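NADH dehydrogenase, putative (Plasmodium falciparum, PDB 5JWC) probably transfers electrons from NADH through a bound FAD to ubiquinone, as a type II NADH dehydrogenase of the malaria parasite. Local coordinates at residues F49-R60 against K92-L103; N259-I267 against F274-K282. One frame throughout, in Å; residues are numbered along the deposited sequence.

Interaction 1: residues F49-R60 against K92-L103; sequences FKKYDVTLISPR and KKNGYCGNYLQL. With FAD (flavin-adenine dinucleotide), chain C.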
loop_
_atom_site.group_PDB
_atom_site.type_symbol
_atom_site.label_atom_id
_atom_site.label_comp_id
_atom_site.label_asym_id
_atom_site.label_seq_id
_atom_site.Cartn_x
_atom_site.Cartn_y
_atom_site.Cartn_z
ATOM N N PHE A 49 29.794 -14.281 1.393
ATOM C CA PHE A 49 29.073 -15.323 2.121
ATOM C C PHE A 49 29.853 -16.644 2.167
ATOM O O PHE A 49 29.581 -17.494 3.003
ATOM C CB PHE A 49 27.692 -15.567 1.499
ATOM C CG PHE A 49 26.716 -14.443 1.720
ATOM C CD1 PHE A 49 26.834 -13.604 2.815
ATOM C CD2 PHE A 49 25.681 -14.223 0.826
ATOM C CE1 PHE A 49 25.929 -12.558 3.012
ATOM C CE2 PHE A 49 24.773 -13.184 1.022
ATOM C CZ PHE A 49 24.898 -12.357 2.105
ATOM N N LYS A 50 30.807 -16.821 1.262
ATOM C CA LYS A 50 31.658 -18.009 1.311
ATOM C C LYS A 50 32.630 -17.929 2.491
ATOM O O LYS A 50 32.865 -18.928 3.176
ATOM C CB LYS A 50 32.428 -18.179 0.000
ATOM C CG LYS A 50 33.207 -19.491 -0.114
ATOM C CD LYS A 50 33.744 -19.676 -1.536
ATOM C CE LYS A 50 34.348 -21.066 -1.745
ATOM N NZ LYS A 50 34.591 -21.331 -3.198
ATOM N N LYS A 51 33.164 -16.736 2.748
ATOM C CA LYS A 51 34.186 -16.559 3.785
ATOM C C LYS A 51 33.595 -16.474 5.178
ATOM O O LYS A 51 34.234 -16.870 6.151
ATOM C CB LYS A 51 35.030 -15.310 3.499
ATOM C CG LYS A 51 35.672 -15.348 2.115
ATOM C CD LYS A 51 36.721 -14.253 1.894
ATOM C CE LYS A 51 37.413 -14.439 0.541
ATOM N NZ LYS A 51 38.108 -13.200 0.053
ATOM N N TYR A 52 32.374 -15.959 5.289
ATOM C CA TYR A 52 31.786 -15.756 6.598
ATOM C C TYR A 52 30.376 -16.306 6.680
ATOM O O TYR A 52 29.713 -16.515 5.672
ATOM C CB TYR A 52 31.785 -14.262 6.968
ATOM C CG TYR A 52 33.172 -13.617 7.049
ATOM C CD1 TYR A 52 33.895 -13.633 8.234
ATOM C CD2 TYR A 52 33.744 -12.995 5.944
ATOM C CE1 TYR A 52 35.163 -13.038 8.322
ATOM C CE2 TYR A 52 35.008 -12.403 6.024
ATOM C CZ TYR A 52 35.706 -12.432 7.212
ATOM O OH TYR A 52 36.947 -11.842 7.296
ATOM N N ASP A 53 29.938 -16.549 7.906
ATOM C CA ASP A 53 28.549 -16.870 8.185
ATOM C C ASP A 53 27.841 -15.613 8.665
ATOM O O ASP A 53 28.026 -15.175 9.804
ATOM C CB ASP A 53 28.431 -17.976 9.225
ATOM C CG ASP A 53 26.989 -18.328 9.530
ATOM O OD1 ASP A 53 26.245 -18.671 8.579
ATOM O OD2 ASP A 53 26.600 -18.247 10.717
ATOM N N VAL A 54 27.037 -15.033 7.781
ATOM C CA VAL A 54 26.480 -13.701 8.003
ATOM C C VAL A 54 25.003 -13.746 8.337
ATOM O O VAL A 54 24.205 -14.320 7.581
ATOM C CB VAL A 54 26.670 -12.820 6.764
ATOM C CG1 VAL A 54 26.083 -11.413 6.998
ATOM C CG2 VAL A 54 28.150 -12.765 6.359
ATOM N N THR A 55 24.642 -13.122 9.457
ATOM C CA THR A 55 23.238 -12.948 9.782
ATOM C C THR A 55 22.915 -11.470 9.958
ATOM O O THR A 55 23.575 -10.771 10.731
ATOM C CB THR A 55 22.844 -13.729 11.072
ATOM O OG1 THR A 55 23.202 -15.109 10.921
ATOM C CG2 THR A 55 21.358 -13.639 11.319
ATOM N N LEU A 56 21.909 -10.989 9.233
ATOM C CA LEU A 56 21.438 -9.641 9.441
ATOM C C LEU A 56 20.220 -9.667 10.338
ATOM O O LEU A 56 19.276 -10.453 10.140
ATOM C CB LEU A 56 21.134 -8.944 8.109
ATOM C CG LEU A 56 20.904 -7.426 8.185
ATOM C CD1 LEU A 56 21.361 -6.782 6.842
ATOM C CD2 LEU A 56 19.450 -7.073 8.473
ATOM N N ILE A 57 20.251 -8.792 11.329
ATOM C CA ILE A 57 19.201 -8.706 12.308
ATOM C C ILE A 57 18.616 -7.300 12.320
ATOM O O ILE A 57 19.332 -6.323 12.539
ATOM C CB ILE A 57 19.745 -9.061 13.703
ATOM C CG1 ILE A 57 20.250 -10.498 13.697
ATOM C CG2 ILE A 57 18.666 -8.920 14.726
ATOM C CD1 ILE A 57 20.927 -10.889 14.965
ATOM N N SER A 58 17.315 -7.203 12.094
ATOM C CA SER A 58 16.626 -5.920 12.076
ATOM C C SER A 58 15.135 -6.138 12.232
ATOM O O SER A 58 14.618 -7.138 11.740
ATOM C CB SER A 58 16.915 -5.175 10.769
ATOM O OG SER A 58 16.146 -3.997 10.705
ATOM N N PRO A 59 14.430 -5.215 12.909
ATOM C CA PRO A 59 12.973 -5.391 12.999
ATOM C C PRO A 59 12.280 -5.084 11.671
ATOM O O PRO A 59 11.091 -5.353 11.520
ATOM C CB PRO A 59 12.559 -4.388 14.084
ATOM C CG PRO A 59 13.619 -3.311 14.015
ATOM C CD PRO A 59 14.901 -4.039 13.662
ATOM N N ARG A 60 13.036 -4.536 10.724
ATOM C CA ARG A 60 12.530 -4.154 9.410
ATOM C C ARG A 60 13.073 -5.125 8.374
ATOM O O ARG A 60 14.295 -5.198 8.163
ATOM C CB ARG A 60 12.962 -2.716 9.077
ATOM C CG ARG A 60 12.150 -2.000 8.014
ATOM C CD ARG A 60 12.685 -0.571 7.801
ATOM N NE ARG A 60 13.990 -0.591 7.152
ATOM C CZ ARG A 60 14.752 0.487 6.967
ATOM N NH1 ARG A 60 14.328 1.678 7.377
ATOM N NH2 ARG A 60 15.922 0.372 6.358
ATOM N N LYS A 92 23.753 -15.540 -2.903
ATOM C CA LYS A 92 24.634 -15.027 -3.938
ATOM C C LYS A 92 24.967 -16.113 -4.955
ATOM O O LYS A 92 24.728 -17.301 -4.725
ATOM C CB LYS A 92 25.899 -14.427 -3.321
ATOM C CG LYS A 92 25.642 -13.031 -2.751
ATOM C CD LYS A 92 26.842 -12.457 -2.004
ATOM C CE LYS A 92 26.523 -11.032 -1.543
ATOM N NZ LYS A 92 27.234 -10.639 -0.314
ATOM N N LYS A 93 25.477 -15.662 -6.097
ATOM C CA LYS A 93 25.674 -16.472 -7.292
ATOM C C LYS A 93 26.581 -17.681 -7.049
ATOM O O LYS A 93 26.464 -18.711 -7.729
ATOM C CB LYS A 93 26.231 -15.584 -8.399
ATOM C CG LYS A 93 27.063 -14.428 -7.865
ATOM C CD LYS A 93 27.145 -13.268 -8.848
ATOM C CE LYS A 93 25.761 -12.662 -9.072
ATOM N NZ LYS A 93 25.809 -11.322 -9.719
ATOM N N ASN A 94 27.465 -17.559 -6.059
ATOM C CA ASN A 94 28.402 -18.630 -5.700
ATOM C C ASN A 94 27.728 -19.896 -5.172
ATOM O O ASN A 94 28.303 -20.982 -5.254
ATOM C CB ASN A 94 29.401 -18.110 -4.661
ATOM C CG ASN A 94 28.765 -17.143 -3.663
ATOM O OD1 ASN A 94 27.983 -17.554 -2.805
ATOM N ND2 ASN A 94 29.094 -15.858 -3.776
ATOM N N GLY A 95 26.515 -19.748 -4.642
ATOM C CA GLY A 95 25.825 -20.842 -3.980
ATOM C C GLY A 95 25.870 -20.733 -2.463
ATOM O O GLY A 95 25.291 -21.554 -1.746
ATOM N N TYR A 96 26.574 -19.720 -1.967
ATOM C CA TYR A 96 26.664 -19.484 -0.531
ATOM C C TYR A 96 25.665 -18.408 -0.111
ATOM O O TYR A 96 25.380 -17.478 -0.863
ATOM C CB TYR A 96 28.091 -19.088 -0.149
ATOM C CG TYR A 96 29.100 -20.164 -0.481
ATOM C CD1 TYR A 96 29.437 -21.142 0.450
ATOM C CD2 TYR A 96 29.698 -20.214 -1.739
ATOM C CE1 TYR A 96 30.358 -22.136 0.134
ATOM C CE2 TYR A 96 30.608 -21.196 -2.060
ATOM C CZ TYR A 96 30.936 -22.155 -1.125
ATOM O OH TYR A 96 31.850 -23.134 -1.450
ATOM N N CYS A 97 25.134 -18.544 1.092
ATOM C CA CYS A 97 23.995 -17.745 1.520
ATOM C C CYS A 97 24.209 -17.024 2.840
ATOM O O CYS A 97 25.004 -17.446 3.685
ATOM C CB CYS A 97 22.745 -18.629 1.638
ATOM S SG CYS A 97 22.306 -19.460 0.099
ATOM N N GLY A 98 23.470 -15.938 3.013
ATOM C CA GLY A 98 23.391 -15.275 4.294
ATOM C C GLY A 98 22.051 -15.589 4.922
ATOM O O GLY A 98 21.203 -16.243 4.308
ATOM N N ASN A 99 21.860 -15.100 6.140
ATOM C CA ASN A 99 20.631 -15.301 6.882
ATOM C C ASN A 99 20.049 -13.977 7.350
ATOM O O ASN A 99 20.771 -12.986 7.489
ATOM C CB ASN A 99 20.909 -16.191 8.090
ATOM C CG ASN A 99 21.535 -17.512 7.687
ATOM O OD1 ASN A 99 20.835 -18.453 7.322
ATOM N ND2 ASN A 99 22.871 -17.566 7.706
ATOM N N TYR A 100 18.752 -13.964 7.612
ATOM C CA TYR A 100 18.110 -12.782 8.153
ATOM C C TYR A 100 17.123 -13.182 9.242
ATOM O O TYR A 100 16.389 -14.144 9.086
ATOM C CB TYR A 100 17.387 -11.974 7.056
ATOM C CG TYR A 100 16.420 -10.966 7.663
ATOM C CD1 TYR A 100 16.879 -9.812 8.297
ATOM C CD2 TYR A 100 15.054 -11.211 7.671
ATOM C CE1 TYR A 100 15.997 -8.907 8.889
ATOM C CE2 TYR A 100 14.175 -10.331 8.251
ATOM C CZ TYR A 100 14.641 -9.182 8.863
ATOM O OH TYR A 100 13.726 -8.317 9.438
ATOM N N LEU A 101 17.082 -12.415 10.324
ATOM C CA LEU A 101 16.155 -12.667 11.419
ATOM C C LEU A 101 15.416 -11.380 11.759
ATOM O O LEU A 101 16.046 -10.334 11.925
ATOM C CB LEU A 101 16.895 -13.187 12.665
ATOM C CG LEU A 101 17.485 -14.587 12.577
ATOM C CD1 LEU A 101 18.237 -14.919 13.862
ATOM C CD2 LEU A 101 16.372 -15.621 12.295
ATOM N N GLN A 102 14.090 -11.440 11.855
ATOM C CA GLN A 102 13.339 -10.242 12.188
ATOM C C GLN A 102 13.283 -10.046 13.689
ATOM O O GLN A 102 12.345 -10.479 14.359
ATOM C CB GLN A 102 11.933 -10.286 11.610
ATOM C CG GLN A 102 11.215 -8.960 11.769
ATOM C CD GLN A 102 9.966 -8.874 10.923
ATOM O OE1 GLN A 102 9.770 -7.906 10.184
ATOM N NE2 GLN A 102 9.113 -9.879 11.026
ATOM N N LEU A 103 14.299 -9.376 14.210
ATOM C CA LEU A 103 14.420 -9.160 15.634
ATOM C C LEU A 103 14.915 -7.746 15.880
ATOM O O LEU A 103 15.594 -7.170 15.026
ATOM C CB LEU A 103 15.396 -10.164 16.240
ATOM C CG LEU A 103 15.070 -11.652 16.153
ATOM C CD1 LEU A 103 16.301 -12.455 16.532
ATOM C CD2 LEU A 103 13.895 -11.973 17.071
HETATM P PA FAD C . 19.235 3.563 8.503
HETATM O O1A FAD C . 18.119 4.402 9.056
HETATM O O2A FAD C . 19.345 3.603 7.020
HETATM O O5B FAD C . 19.093 2.041 9.007
HETATM C C5B FAD C . 19.005 1.715 10.376
HETATM C C4B FAD C . 18.473 0.293 10.442
HETATM O O4B FAD C . 18.607 -0.194 11.763
HETATM C C3B FAD C . 16.984 0.233 10.087
HETATM O O3B FAD C . 16.756 -0.920 9.306
HETATM C C2B FAD C . 16.313 0.026 11.426
HETATM O O2B FAD C . 15.115 -0.701 11.280
HETATM C C1B FAD C . 17.386 -0.796 12.130
HETATM N N9A FAD C . 17.318 -0.793 13.594
HETATM C C8A FAD C . 16.944 0.236 14.425
HETATM N N7A FAD C . 17.053 -0.208 15.702
HETATM C C5A FAD C . 17.489 -1.487 15.691
HETATM C C6A FAD C . 17.761 -2.385 16.712
HETATM N N6A FAD C . 17.673 -2.003 17.985
HETATM N N1A FAD C . 18.213 -3.644 16.388
HETATM C C2A FAD C . 18.387 -4.003 15.064
HETATM N N3A FAD C . 18.110 -3.102 14.052
HETATM C C4A FAD C . 17.660 -1.867 14.369
HETATM N N1 FAD C . 21.264 10.843 2.784
HETATM C C2 FAD C . 21.941 11.189 1.647
HETATM O O2 FAD C . 23.144 10.965 1.572
HETATM N N3 FAD C . 21.283 11.771 0.576
HETATM C C4 FAD C . 19.935 12.013 0.617
HETATM O O4 FAD C . 19.375 12.524 -0.362
HETATM C C4X FAD C . 19.232 11.654 1.761
HETATM N N5 FAD C . 17.876 11.876 1.851
HETATM C C5X FAD C . 17.197 11.507 3.006
HETATM C C6 FAD C . 15.831 11.707 3.092
HETATM C C7 FAD C . 15.125 11.351 4.235
HETATM C C7M FAD C . 13.635 11.601 4.285
HETATM C C8 FAD C . 15.792 10.768 5.304
HETATM C C8M FAD C . 15.052 10.377 6.549
HETATM C C9 FAD C . 17.171 10.561 5.220
HETATM C C9A FAD C . 17.872 10.922 4.072
HETATM N N10 FAD C . 19.238 10.712 3.977
HETATM C C10 FAD C . 19.906 11.067 2.836
HETATM C "C1'" FAD C . 20.018 10.137 5.123
HETATM C "C2'" FAD C . 20.126 8.634 5.153
HETATM O "O2'" FAD C . 18.838 8.086 5.144
HETATM C "C3'" FAD C . 20.780 8.257 6.471
HETATM O "O3'" FAD C . 22.002 8.939 6.640
HETATM C "C4'" FAD C . 20.996 6.754 6.430
HETATM O "O4'" FAD C . 19.728 6.173 6.594
HETATM C "C5'" FAD C . 21.948 6.261 7.508
HETATM O "O5'" FAD C . 22.120 4.873 7.311
HETATM P P FAD C . 22.104 3.880 8.580
HETATM O O1P FAD C . 22.410 2.476 8.109
HETATM O O2P FAD C . 23.074 4.442 9.581
HETATM O O3P FAD C . 20.614 4.028 9.201
HETATM O O HOH W 1 26.850 -16.269 5.205
#
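The carbonyl oxygen of Ser58 takes a 2.7 Å hydrogen bond from Tyr100 OH, its donor tilted 33° out of the carbonyl plane, and a weak one from the backbone N of Leu103. With CG of Tyr100 swung anti to its own N, this torsion (chi1 165°) sends the ring obliquely across Leu56, Tyr100 CD1 lying 3.8 Å from Leu56 CD2, and brings the hydroxyl to Ser58 O. Upstream of Ser58 the strands pair as a parallel ladder, Asn99 N to Val54 O, Leu56 N to Asn99 O and Leu101 N to Leu56 O. Before its first rung, a water donates to Tyr52 O and Cys97 O and accepts from Val54 N. Beyond it the Phe49 ring is sandwiched: CA of Gly98 makes a CH-pi contact over one face, 3.9 Å from the ring centroid, while Lys92 NZ lies over the opposite face in a cation-pi contact, 3.8 Å from the centroid. That ammonium also bonds to Leu44 O and Ile47 O at the end of helix 38-46. Lys50 lays its extended chain over the Tyr96 ring, CG 3.7 Å from the centroid. At the other end Ser58, Pro59 and Arg60 border the FAD ribose and adenine, as expected after the second strand of a Rossmann-type domain. Strand 53-57 lies between 30-34 and 99-109, with Leu44 of helix 38-46 against Leu56 and strand 124-128 against Leu103.

Interaction 2: residues N259-I267 against F274-K282; sequences NVLTNYYVI and FHIQSSLNK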
loop_
_atom_site.group_PDB
_atom_site.type_symbol
_atom_site.label_atom_id
_atom_site.label_comp_id
_atom_site.label_asym_id
_atom_site.label_seq_id
_atom_site.Cartn_x
_atom_site.Cartn_y
_atom_site.Cartn_z
ATOM N N ASN A 259 4.310 29.697 1.764
ATOM C CA ASN A 259 4.780 30.605 2.793
ATOM C C ASN A 259 6.133 30.160 3.321
ATOM O O ASN A 259 6.237 29.125 3.979
ATOM C CB ASN A 259 3.789 30.718 3.949
ATOM C CG ASN A 259 2.607 31.606 3.615
ATOM O OD1 ASN A 259 1.868 31.347 2.673
ATOM N ND2 ASN A 259 2.432 32.672 4.389
ATOM N N VAL A 260 7.160 30.953 3.043
ATOM C CA VAL A 260 8.492 30.627 3.532
ATOM C C VAL A 260 8.767 31.348 4.847
ATOM O O VAL A 260 9.017 32.555 4.881
ATOM C CB VAL A 260 9.575 30.994 2.530
ATOM C CG1 VAL A 260 10.927 30.555 3.066
ATOM C CG2 VAL A 260 9.295 30.328 1.195
ATOM N N LEU A 261 8.712 30.586 5.927
ATOM C CA LEU A 261 8.889 31.129 7.261
ATOM C C LEU A 261 10.309 30.829 7.750
ATOM O O LEU A 261 10.526 30.193 8.789
ATOM C CB LEU A 261 7.823 30.551 8.206
ATOM C CG LEU A 261 6.467 31.280 8.261
ATOM C CD1 LEU A 261 5.992 31.781 6.921
ATOM C CD2 LEU A 261 5.373 30.444 8.909
ATOM N N THR A 262 11.294 31.272 6.977
ATOM C CA THR A 262 12.674 31.289 7.459
ATOM C C THR A 262 12.789 32.187 8.698
ATOM O O THR A 262 11.907 33.015 8.955
ATOM C CB THR A 262 13.649 31.765 6.375
ATOM O OG1 THR A 262 13.017 32.759 5.563
ATOM C CG2 THR A 262 14.047 30.593 5.498
ATOM N N ASN A 263 13.851 31.997 9.474
ATOM C CA ASN A 263 14.065 32.762 10.715
ATOM C C ASN A 263 12.914 32.596 11.708
ATOM O O ASN A 263 12.548 33.542 12.410
ATOM C CB ASN A 263 14.284 34.264 10.419
ATOM C CG ASN A 263 15.532 34.508 9.582
ATOM O OD1 ASN A 263 16.638 34.226 10.022
ATOM N ND2 ASN A 263 15.351 35.028 8.375
ATOM N N TYR A 264 12.371 31.379 11.770
ATOM C CA TYR A 264 11.363 31.023 12.756
ATOM C C TYR A 264 11.558 29.585 13.209
ATOM O O TYR A 264 11.943 28.727 12.423
ATOM C CB TYR A 264 9.955 31.181 12.187
ATOM C CG TYR A 264 9.417 32.593 12.156
ATOM C CD1 TYR A 264 8.848 33.168 13.296
ATOM C CD2 TYR A 264 9.415 33.327 10.978
ATOM C CE1 TYR A 264 8.327 34.454 13.262
ATOM C CE2 TYR A 264 8.898 34.611 10.933
ATOM C CZ TYR A 264 8.357 35.165 12.079
ATOM O OH TYR A 264 7.845 36.436 12.035
ATOM N N TYR A 265 11.288 29.304 14.473
ATOM C CA TYR A 265 11.286 27.912 14.884
ATOM C C TYR A 265 10.108 27.627 15.809
ATOM O O TYR A 265 9.532 28.532 16.428
ATOM C CB TYR A 265 12.625 27.528 15.530
ATOM C CG TYR A 265 13.038 28.398 16.684
ATOM C CD1 TYR A 265 12.791 28.000 17.992
ATOM C CD2 TYR A 265 13.691 29.612 16.469
ATOM C CE1 TYR A 265 13.171 28.789 19.064
ATOM C CE2 TYR A 265 14.073 30.415 17.533
ATOM C CZ TYR A 265 13.812 29.993 18.831
ATOM O OH TYR A 265 14.185 30.772 19.905
ATOM N N VAL A 266 9.724 26.359 15.856
ATOM C CA VAL A 266 8.541 25.947 16.592
ATOM C C VAL A 266 8.864 25.791 18.074
ATOM O O VAL A 266 9.908 25.254 18.423
ATOM C CB VAL A 266 7.986 24.628 16.031
ATOM C CG1 VAL A 266 6.845 24.128 16.891
ATOM C CG2 VAL A 266 7.550 24.825 14.581
ATOM N N ILE A 267 7.981 26.277 18.941
ATOM C CA ILE A 267 8.214 26.200 20.376
ATOM C C ILE A 267 7.121 25.452 21.115
ATOM O O ILE A 267 7.293 25.075 22.268
ATOM C CB ILE A 267 8.353 27.601 20.985
ATOM C CG1 ILE A 267 7.143 28.453 20.608
ATOM C CG2 ILE A 267 9.630 28.248 20.499
ATOM C CD1 ILE A 267 7.151 29.843 21.218
ATOM N N PHE A 274 -0.077 25.734 16.254
ATOM C CA PHE A 274 1.251 25.680 16.857
ATOM C C PHE A 274 1.815 27.093 16.997
ATOM O O PHE A 274 1.304 28.042 16.386
ATOM C CB PHE A 274 2.202 24.765 16.049
ATOM C CG PHE A 274 2.442 25.216 14.638
ATOM C CD1 PHE A 274 1.564 24.867 13.621
ATOM C CD2 PHE A 274 3.557 25.957 14.317
ATOM C CE1 PHE A 274 1.782 25.277 12.314
ATOM C CE2 PHE A 274 3.784 26.367 13.016
ATOM C CZ PHE A 274 2.890 26.028 12.012
ATOM N N HIS A 275 2.847 27.237 17.820
ATOM C CA HIS A 275 3.439 28.544 18.031
ATOM C C HIS A 275 4.839 28.599 17.461
ATOM O O HIS A 275 5.642 27.693 17.644
ATOM C CB HIS A 275 3.476 28.902 19.522
ATOM C CG HIS A 275 2.171 29.400 20.048
ATOM N ND1 HIS A 275 1.191 28.554 20.531
ATOM C CD2 HIS A 275 1.665 30.653 20.140
ATOM C CE1 HIS A 275 0.145 29.270 20.909
ATOM N NE2 HIS A 275 0.407 30.543 20.683
ATOM N N ILE A 276 5.143 29.678 16.769
ATOM C CA ILE A 276 6.520 29.891 16.360
ATOM C C ILE A 276 7.142 31.158 16.954
ATOM O O ILE A 276 6.444 32.085 17.334
ATOM C CB ILE A 276 6.668 29.945 14.821
ATOM C CG1 ILE A 276 5.785 31.044 14.198
ATOM C CG2 ILE A 276 6.390 28.551 14.230
ATOM C CD1 ILE A 276 5.925 31.166 12.667
ATOM N N GLN A 277 8.459 31.180 16.952
ATOM C CA GLN A 277 9.292 32.165 17.584
ATOM C C GLN A 277 10.343 32.708 16.589
ATOM O O GLN A 277 11.009 31.947 15.855
ATOM C CB GLN A 277 9.819 31.484 18.815
ATOM C CG GLN A 277 10.904 32.197 19.564
ATOM C CD GLN A 277 10.606 32.317 21.099
ATOM O OE1 GLN A 277 10.103 31.398 21.775
ATOM N NE2 GLN A 277 11.050 33.484 21.659
ATOM N N SER A 278 10.360 34.030 16.431
ATOM C CA SER A 278 11.345 34.667 15.554
ATOM C C SER A 278 12.753 34.382 16.070
ATOM O O SER A 278 13.019 34.380 17.280
ATOM C CB SER A 278 11.141 36.181 15.458
ATOM O OG SER A 278 12.185 36.763 14.685
ATOM N N SER A 279 13.664 34.148 15.135
ATOM C CA SER A 279 15.069 33.925 15.456
ATOM C C SER A 279 15.792 35.258 15.573
ATOM O O SER A 279 16.884 35.349 16.124
ATOM C CB SER A 279 15.742 33.082 14.369
ATOM O OG SER A 279 15.112 31.828 14.224
ATOM N N LEU A 280 15.150 36.288 15.043
ATOM C CA LEU A 280 15.697 37.636 14.980
ATOM C C LEU A 280 15.201 38.546 16.101
ATOM O O LEU A 280 15.851 39.534 16.419
ATOM C CB LEU A 280 15.369 38.288 13.633
ATOM C CG LEU A 280 16.007 37.837 12.303
ATOM C CD1 LEU A 280 16.703 36.508 12.327
ATOM C CD2 LEU A 280 15.032 37.976 11.128
ATOM N N ASN A 281 14.061 38.208 16.699
ATOM C CA ASN A 281 13.505 38.955 17.832
ATOM C C ASN A 281 12.826 37.990 18.804
ATOM O O ASN A 281 11.726 37.498 18.532
ATOM C CB ASN A 281 12.510 40.027 17.355
ATOM C CG ASN A 281 11.947 40.885 18.501
ATOM O OD1 ASN A 281 12.070 40.542 19.682
ATOM N ND2 ASN A 281 11.291 41.985 18.143
ATOM N N LYS A 282 13.472 37.739 19.943
ATOM C CA LYS A 282 12.975 36.753 20.916
ATOM C C LYS A 282 11.572 37.076 21.439
ATOM O O LYS A 282 10.893 36.199 21.970
ATOM C CB LYS A 282 13.944 36.600 22.101
ATOM C CG LYS A 282 14.191 37.856 22.934
ATOM C CD LYS A 282 14.920 37.498 24.233
ATOM C CE LYS A 282 15.080 38.706 25.159
ATOM N NZ LYS A 282 13.759 39.205 25.669
HETATM O O HOH W 2 11.869 36.109 12.188
#
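A beta hairpin of strands 264-269 and 273-278 contains this contact, which is held by four backbone hydrogen bonds. Tyr265 and Gln277 form its hydrogen-bonded pair, Tyr265 N to Gln277 O at 3.0 Å and Gln277 N to Tyr265 O at 2.9 Å; Ile267 N reaches His275 O on one side of them, and Ser279 N reaches Asn263 O on the other. The last bond is the least regular, with the donor 56° out of the carbonyl plane of Asn263. A water also donates to Asn263 O and lies 2.6 Å from Ser278 OG. That OG accepts from the backbone N of Leu280 and Asn281, forming an ST turn and ST motif where the strand ends.

Tyr264, Val266 and Ile276 share one face of the hairpin. CG1 of Ile276 stands between its backbone N and carbonyl carbon (chi1 57°), which carries CD1 across to Tyr264, 3.6 Å from CD1 of that ring, and to CD2 of Leu261 at 3.9 Å. Ile276 therefore packs the hairpin against the strand that leads into it. Strand 259-262 is an edge strand of the parallel sheet in what is probably the NADH-binding, Rossmann-type unit; the hairpin opens a three-stranded antiparallel meander inserted between strands 259-262 and 292-295 of that sheet, as in related two-dinucleotide-binding-domain flavoproteins. Leu288 of strand 285-289 touches both Leu261 and Phe274. On the other face Tyr265 and Gln277 lie side by side and point the same way, with ring and amide planes only 10° apart; Gln277 CG is 3.6 Å from Tyr265 OH. Ser279 OG comes to the edge of this ring, 3.5 Å from Tyr265 CD2, and is also hydrogen-bonded to Gly233 O. Ile267 crosses Gln277 at about a right angle, its CD1 3.4 Å from Gln277 OE1.

Overall arrangement
From the N terminus, residues 49-60 come first, and interaction 1 closes when 92-103 returns beside them after 31 residues that include helices 69-74 and 79-82. It joins two parallel neighbours of the FAD-side mixed sheet. The chain then lays down strands 153-154, 190-194 and 227-232 of the parallel sheet, and interaction 2 starts on its strand 259-262. This much shorter closure, with six residues between its segments, pairs two strands of the three-stranded antiparallel sheet and packs them on that edge strand; strand 292-295 completes the parallel sheet only after the meander. The closures follow in series, neither nesting nor crossing. The centres of interactions 1 and 2 are about 48 Å apart, on opposite sides of the chain's centre.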